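Local coordinates for heat shock protein STI1 (Saccharomyces cerevisiae, PDB 3UPV) that serves as an Hsp90 co-chaperone that binds Hsp70 and Hsp90, its TPR2B domain here holding a C-terminal peptide of Hsp70, at residues A[43-48]-A[59-64]. Residues are numbered along the deposited sequence; the frame is centred on the assembly and turned at random.
Sequences NRAAAL and ADCNKA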
ATOM      1  N   ASN A  43      -3.961   3.815  -0.557  1.00  6.81           N
ATOM      2  CA  ASN A  43      -5.130   3.533   0.256  1.00  9.06           C
ATOM      3  C   ASN A  43      -6.108   2.659  -0.531  1.00  7.57           C
ATOM      4  O   ASN A  43      -6.599   1.637  -0.012  1.00  7.39           O
ATOM      5  CB  ASN A  43      -5.831   4.820   0.720  1.00  7.70           C
ATOM      6  CG  ASN A  43      -5.065   5.586   1.823  1.00 11.36           C
ATOM      7  OD1 ASN A  43      -4.141   5.092   2.499  1.00 10.78           O
ATOM      8  ND2 ASN A  43      -5.510   6.821   2.023  1.00 10.17           N
ATOM      9  N   ARG A  44      -6.353   2.983  -1.817  1.00  6.70           N
ATOM     10  CA  ARG A  44      -7.230   2.102  -2.550  1.00  6.53           C
ATOM     11  C   ARG A  44      -6.622   0.702  -2.642  1.00  5.97           C
ATOM     12  O   ARG A  44      -7.372  -0.297  -2.491  1.00  7.75           O
ATOM     13  CB  ARG A  44      -7.430   2.662  -3.967  1.00  7.67           C
ATOM     14  CG  ARG A  44      -8.521   1.919  -4.690  1.00  6.25           C
ATOM     15  CD  ARG A  44      -9.020   2.570  -6.014  1.00 10.84           C
ATOM     16  NE  ARG A  44      -7.978   2.681  -7.003  1.00  7.38           N
ATOM     17  CZ  ARG A  44      -8.113   3.343  -8.139  1.00  8.62           C
ATOM     18  NH1 ARG A  44      -9.264   4.014  -8.424  1.00  7.97           N
ATOM     19  NH2 ARG A  44      -7.083   3.376  -8.961  1.00 11.25           N
ATOM     20  N   ALA A  45      -5.284   0.599  -2.862  1.00  7.50           N
ATOM     21  CA  ALA A  45      -4.636  -0.726  -2.840  1.00  7.66           C
ATOM     22  C   ALA A  45      -4.954  -1.492  -1.556  1.00  7.24           C
ATOM     23  O   ALA A  45      -5.117  -2.733  -1.548  1.00  7.20           O
ATOM     24  CB  ALA A  45      -3.137  -0.613  -2.994  1.00  8.63           C
ATOM     25  N   ALA A  46      -4.946  -0.795  -0.451  1.00  7.37           N
ATOM     26  CA  ALA A  46      -5.155  -1.494   0.845  1.00  7.66           C
ATOM     27  C   ALA A  46      -6.515  -2.151   0.837  1.00  8.40           C
ATOM     28  O   ALA A  46      -6.696  -3.292   1.344  1.00 10.33           O
ATOM     29  CB  ALA A  46      -5.020  -0.499   2.022  1.00  8.60           C
ATOM     30  N   ALA A  47      -7.493  -1.419   0.317  1.00  6.54           N
ATOM     31  CA  ALA A  47      -8.844  -1.957   0.294  1.00  6.96           C
ATOM     32  C   ALA A  47      -9.042  -3.078  -0.748  1.00  5.29           C
ATOM     33  O   ALA A  47      -9.730  -4.099  -0.508  1.00  5.77           O
ATOM     34  CB  ALA A  47      -9.874  -0.805   0.122  1.00  5.38           C
ATOM     35  N   LEU A  48      -8.490  -2.878  -1.939  1.00  8.72           N
ATOM     36  CA  LEU A  48      -8.530  -3.905  -2.972  1.00  7.13           C
ATOM     37  C   LEU A  48      -7.823  -5.199  -2.450  1.00  7.73           C
ATOM     38  O   LEU A  48      -8.248  -6.284  -2.725  1.00  7.24           O
ATOM     39  CB  LEU A  48      -7.817  -3.414  -4.209  1.00  7.63           C
ATOM     40  CG  LEU A  48      -8.537  -2.315  -5.009  1.00  8.03           C
ATOM     41  CD1 LEU A  48      -7.524  -1.628  -5.920  1.00  8.37           C
ATOM     42  CD2 LEU A  48      -9.634  -2.928  -5.892  1.00 10.11           C
ATOM     43  N   ALA A  59      -1.086  -2.680  -9.093  1.00  7.99           N
ATOM     44  CA  ALA A  59      -1.083  -1.556 -10.011  1.00  8.22           C
ATOM     45  C   ALA A  59      -1.192  -0.241  -9.241  1.00  7.38           C
ATOM     46  O   ALA A  59      -0.477   0.684  -9.554  1.00  9.57           O
ATOM     47  CB  ALA A  59      -2.146  -1.677 -10.999  1.00  8.88           C
ATOM     48  N   ASP A  60      -2.023  -0.210  -8.186  1.00  7.66           N
ATOM     49  CA  ASP A  60      -2.149   1.048  -7.413  1.00  8.43           C
ATOM     50  C   ASP A  60      -0.907   1.340  -6.582  1.00  7.81           C
ATOM     51  O   ASP A  60      -0.501   2.493  -6.401  1.00  8.54           O
ATOM     52  CB  ASP A  60      -3.383   0.975  -6.483  1.00  7.99           C
ATOM     53  CG  ASP A  60      -4.683   1.427  -7.188  1.00 11.08           C
ATOM     54  OD1 ASP A  60      -5.755   1.189  -6.569  1.00 12.47           O
ATOM     55  OD2 ASP A  60      -4.660   2.081  -8.268  1.00 15.93           O
ATOM     56  N   CYS A  61      -0.315   0.300  -5.993  1.00  8.72           N
ATOM     57  CA  CYS A  61       0.909   0.503  -5.285  1.00  7.93           C
ATOM     58  C   CYS A  61       1.997   1.032  -6.240  1.00  6.87           C
ATOM     59  O   CYS A  61       2.754   1.962  -5.842  1.00  9.01           O
ATOM     60  CB  CYS A  61       1.417  -0.808  -4.698  1.00  8.05           C
ATOM     61  SG  CYS A  61       0.439  -1.412  -3.301  1.00 11.39           S
ATOM     62  N   ASN A  62       2.097   0.466  -7.450  1.00  8.74           N
ATOM     63  CA  ASN A  62       3.036   0.988  -8.469  1.00  9.45           C
ATOM     64  C   ASN A  62       2.795   2.474  -8.800  1.00  9.08           C
ATOM     65  O   ASN A  62       3.729   3.295  -8.901  1.00 10.13           O
ATOM     66  CB  ASN A  62       3.035   0.079  -9.702  1.00 11.23           C
ATOM     67  CG  ASN A  62       3.818  -1.158  -9.454  1.00 10.17           C
ATOM     68  OD1 ASN A  62       3.439  -2.257  -9.875  1.00 14.47           O
ATOM     69  ND2 ASN A  62       4.916  -1.001  -8.707  1.00  7.04           N
ATOM     70  N   LYS A  63       1.540   2.844  -8.905  1.00  8.95           N
ATOM     71  CA  LYS A  63       1.185   4.250  -9.164  1.00  9.50           C
ATOM     72  C   LYS A  63       1.562   5.149  -7.945  1.00 10.85           C
ATOM     73  O   LYS A  63       2.044   6.259  -8.135  1.00 12.09           O
ATOM     74  CB  LYS A  63      -0.305   4.339  -9.534  1.00 10.37           C
ATOM     75  CG  LYS A  63      -0.765   5.623 -10.279  1.00 16.09           C
ATOM     76  CD  LYS A  63      -0.341   5.641 -11.772  1.00 24.05           C
ATOM     77  CE  LYS A  63      -1.315   4.888 -12.705  1.00 25.90           C
ATOM     78  NZ  LYS A  63      -1.121   5.108 -14.226  1.00 27.24           N
ATOM     79  N   ALA A  64       1.310   4.680  -6.721  1.00 11.33           N
ATOM     80  CA  ALA A  64       1.706   5.409  -5.529  1.00 10.08           C
ATOM     81  C   ALA A  64       3.205   5.657  -5.514  1.00 11.27           C
ATOM     82  O   ALA A  64       3.655   6.750  -5.148  1.00  9.82           O
ATOM     83  CB  ALA A  64       1.311   4.638  -4.248  1.00  9.93           C
TER
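Asp60 sets its carboxylate edge-on against the NE and NH2 side of the Arg44 guanidinium, joining helices 54-67 and 38-50, the antiparallel pair that forms the helical hairpin of the eighth TPR repeat. The axes of segments 43-48 and 59-64 approach to 8.5 Å, their directions 164° apart. Asn43 and Ala46 of helix 38-50 contact the bound Hsp70 peptide, so the salt bridge joins a peptide-binding helix to its hairpin partner. The arginine grips side-on, one nitrogen to each oxygen: NE donates to Asp60 OD1 at 2.7 Å, and NH2 to Asp60 OD2 at 2.8 Å in an almost perfectly straight bond. Both oxygens are met on their syn side, and the two flat groups lie nearly coplanar, 17° apart, a bidentate pairing that fixes the rotation of each. Arg44 gets there by setting CG anti to the backbone N (chi1 -170°) and then bending at chi3, which turns its head across the end of Asp60. Its NH1, turned from the carboxylate, is hydrogen-bonded to Thr28 OG1 of helix 20-33, so the same guanidinium also ties this hairpin to the preceding repeat. A leucine in place of Arg44 would probably strand the buried Asp60 carboxylate without its countercharge and leave Thr28 without this link. Leu48, one turn further along helix 38-50, brings CD1 to 3.4 Å from Asp60 OD1, adding an apolar flank to the salt bridge. Next to the salt bridge the two helices pack through small residues. The methyl of Ala45 points at the facing helix and touches Asp60 CB, where the two CA atoms are 5.5 Å apart. Arg77 of helix 72-84 touches both Ala45 and Cys61, and between these two residues the Ala45 CB lies 3.7 Å from Cys61 SG.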